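Local structure of uncharacterized HTH-type transcriptional regulator HI_0893 (Haemophilus influenzae, 3QKX) at residues Q12-T17 and L56-H61. The protein is uncharacterized but, as a member of the TetR family, probably binds operator DNA through its helix-turn-helix motif and regulates transcription. Numbering follows the deposited sequence.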
loop_
_atom_site.group_PDB
_atom_site.type_symbol
_atom_site.label_atom_id
_atom_site.label_comp_id
_atom_site.label_asym_id
_atom_site.label_seq_id
_atom_site.Cartn_x
_atom_site.Cartn_y
_atom_site.Cartn_z
ATOM N N GLN A 12 5.346 7.688 -25.284
ATOM C CA GLN A 12 6.212 8.837 -25.030
ATOM C C GLN A 12 5.551 9.780 -24.025
ATOM O O GLN A 12 6.166 10.177 -23.056
ATOM C CB GLN A 12 6.517 9.565 -26.350
ATOM C CG GLN A 12 7.686 10.545 -26.298
ATOM C CD GLN A 12 7.974 11.164 -27.662
ATOM O OE1 GLN A 12 7.914 10.485 -28.679
ATOM N NE2 GLN A 12 8.288 12.462 -27.680
ATOM N N ILE A 13 4.276 10.077 -24.238
ATOM C CA ILE A 13 3.520 10.948 -23.342
ATOM C C ILE A 13 3.226 10.258 -21.999
ATOM O O ILE A 13 3.342 10.889 -20.941
ATOM C CB ILE A 13 2.211 11.453 -24.009
ATOM C CG1 ILE A 13 2.544 12.405 -25.180
ATOM C CG2 ILE A 13 1.334 12.182 -23.015
ATOM C CD1 ILE A 13 1.428 12.534 -26.251
ATOM N N PHE A 14 2.886 8.970 -22.030
ATOM C CA PHE A 14 2.564 8.259 -20.792
ATOM C C PHE A 14 3.791 8.157 -19.874
ATOM O O PHE A 14 3.695 8.414 -18.683
ATOM C CB PHE A 14 1.998 6.856 -21.071
ATOM C CG PHE A 14 0.627 6.842 -21.725
ATOM C CD1 PHE A 14 -0.383 7.720 -21.336
ATOM C CD2 PHE A 14 0.337 5.890 -22.691
ATOM C CE1 PHE A 14 -1.625 7.678 -21.940
ATOM C CE2 PHE A 14 -0.916 5.837 -23.299
ATOM C CZ PHE A 14 -1.898 6.723 -22.920
ATOM N N SER A 15 4.931 7.797 -20.458
ATOM C CA SER A 15 6.219 7.814 -19.772
ATOM C C SER A 15 6.475 9.145 -19.064
ATOM O O SER A 15 6.938 9.173 -17.939
ATOM C CB SER A 15 7.339 7.544 -20.786
ATOM O OG SER A 15 8.621 7.858 -20.254
ATOM N N ALA A 16 6.193 10.240 -19.758
ATOM C CA ALA A 16 6.351 11.574 -19.200
ATOM C C ALA A 16 5.326 11.862 -18.120
ATOM O O ALA A 16 5.604 12.610 -17.220
ATOM C CB ALA A 16 6.262 12.648 -20.338
ATOM N N THR A 17 4.131 11.301 -18.237
ATOM C CA THR A 17 3.105 11.453 -17.209
ATOM C C THR A 17 3.590 10.881 -15.876
ATOM O O THR A 17 3.469 11.527 -14.840
ATOM C CB THR A 17 1.775 10.773 -17.605
ATOM O OG1 THR A 17 1.154 11.498 -18.665
ATOM C CG2 THR A 17 0.812 10.707 -16.397
ATOM N N LEU A 56 -5.590 10.959 -18.435
ATOM C CA LEU A 56 -5.406 10.126 -17.244
ATOM C C LEU A 56 -6.227 8.813 -17.269
ATOM O O LEU A 56 -5.798 7.820 -16.690
ATOM C CB LEU A 56 -5.701 10.928 -15.976
ATOM C CG LEU A 56 -4.808 12.150 -15.678
ATOM C CD1 LEU A 56 -5.183 12.726 -14.306
ATOM C CD2 LEU A 56 -3.330 11.837 -15.721
ATOM N N GLU A 57 -7.373 8.807 -17.965
ATOM C CA GLU A 57 -8.130 7.565 -18.215
ATOM C C GLU A 57 -7.298 6.547 -18.983
ATOM O O GLU A 57 -7.121 5.418 -18.527
ATOM C CB GLU A 57 -9.437 7.828 -18.994
ATOM C CG GLU A 57 -10.550 8.523 -18.196
ATOM C CD GLU A 57 -11.963 8.122 -18.639
ATOM O OE1 GLU A 57 -12.357 6.952 -18.421
ATOM O OE2 GLU A 57 -12.690 8.988 -19.177
ATOM N N GLN A 58 -6.799 6.948 -20.149
ATOM C CA GLN A 58 -5.992 6.055 -20.999
ATOM C C GLN A 58 -4.693 5.636 -20.300
ATOM O O GLN A 58 -4.252 4.489 -20.446
ATOM C CB GLN A 58 -5.689 6.703 -22.360
ATOM C CG GLN A 58 -6.904 6.779 -23.298
ATOM C CD GLN A 58 -6.567 7.374 -24.678
ATOM O OE1 GLN A 58 -5.509 7.087 -25.261
ATOM N NE2 GLN A 58 -7.477 8.201 -25.207
ATOM N N PHE A 59 -4.104 6.560 -19.537
ATOM C CA PHE A 59 -2.922 6.279 -18.739
ATOM C C PHE A 59 -3.184 5.161 -17.737
ATOM O O PHE A 59 -2.377 4.243 -17.614
ATOM C CB PHE A 59 -2.486 7.545 -18.009
ATOM C CG PHE A 59 -1.306 7.354 -17.086
ATOM C CD1 PHE A 59 -0.016 7.284 -17.588
ATOM C CD2 PHE A 59 -1.485 7.284 -15.721
ATOM C CE1 PHE A 59 1.080 7.149 -16.740
ATOM C CE2 PHE A 59 -0.398 7.132 -14.868
ATOM C CZ PHE A 59 0.889 7.071 -15.385
ATOM N N ALA A 60 -4.312 5.252 -17.029
ATOM C CA ALA A 60 -4.767 4.182 -16.130
ATOM C C ALA A 60 -4.756 2.838 -16.833
ATOM O O ALA A 60 -4.145 1.894 -16.342
ATOM C CB ALA A 60 -6.165 4.478 -15.603
ATOM N N HIS A 61 -5.398 2.771 -17.999
ATOM C CA HIS A 61 -5.464 1.531 -18.792
ATOM C C HIS A 61 -4.087 1.012 -19.156
ATOM O O HIS A 61 -3.840 -0.189 -19.124
ATOM C CB HIS A 61 -6.284 1.737 -20.076
ATOM C CG HIS A 61 -7.757 1.592 -19.874
ATOM N ND1 HIS A 61 -8.354 0.372 -19.641
ATOM C CD2 HIS A 61 -8.754 2.507 -19.875
ATOM C CE1 HIS A 61 -9.659 0.541 -19.505
ATOM N NE2 HIS A 61 -9.929 1.827 -19.648
#
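Thr17 sets its methyl squarely on the ring of Phe59 in a CH-pi contact between segments 12-17 and 56-61. CG2 lies 3.6 Å from the centroid of the Phe59 ring, only 13° off its normal, so the methyl touches the ring atoms almost evenly. It reaches the ring because CG2 stands anti to the backbone N of Thr17. The same rotation turns OG1 back along its own helix, where it hydrogen-bonds to Ile13 O at 3.2 Å, approaching from above the carbonyl plane; that oxygen also accepts from Thr17 N. The hydroxyl is thus satisfied locally, and its bond probably helps to hold the rotamer that presents the methyl.

The rest is aromatic and aliphatic packing, plus ring contacts with backbone N and O, none of them a hydrogen bond. The two phenylalanine side chains pass one another, each heading toward the other's helix, with Phe14 CD1 3.8 Å from Phe59 CD1 and in plane at the edge of the Phe59 ring. The far end of the Phe14 ring runs along the opposing backbone, meeting it obliquely: CE1 comes to 3.6 Å from Phe59 N, and CZ to 3.8 Å from Gln58 CB. At the Phe59 ring edge, CE1 lies 3.5 Å from Phe14 O, near the ring plane. Leu56 adds a looser touch, CD2 to Thr17 CG2 at 4.3 Å.

The short segments run nearly perpendicular, at 91°. Around them, Leu34 of helix 31-38 also packs on Thr17, and Met21 on Phe59, placing the contact in the core of the TetR-type DNA-binding domain. With no hydrogen bond crossing, the segments meet mainly through van der Waals and CH-pi contact between two phenylalanine rings and a threonine methyl, with Gln58 and Leu56 at the margins.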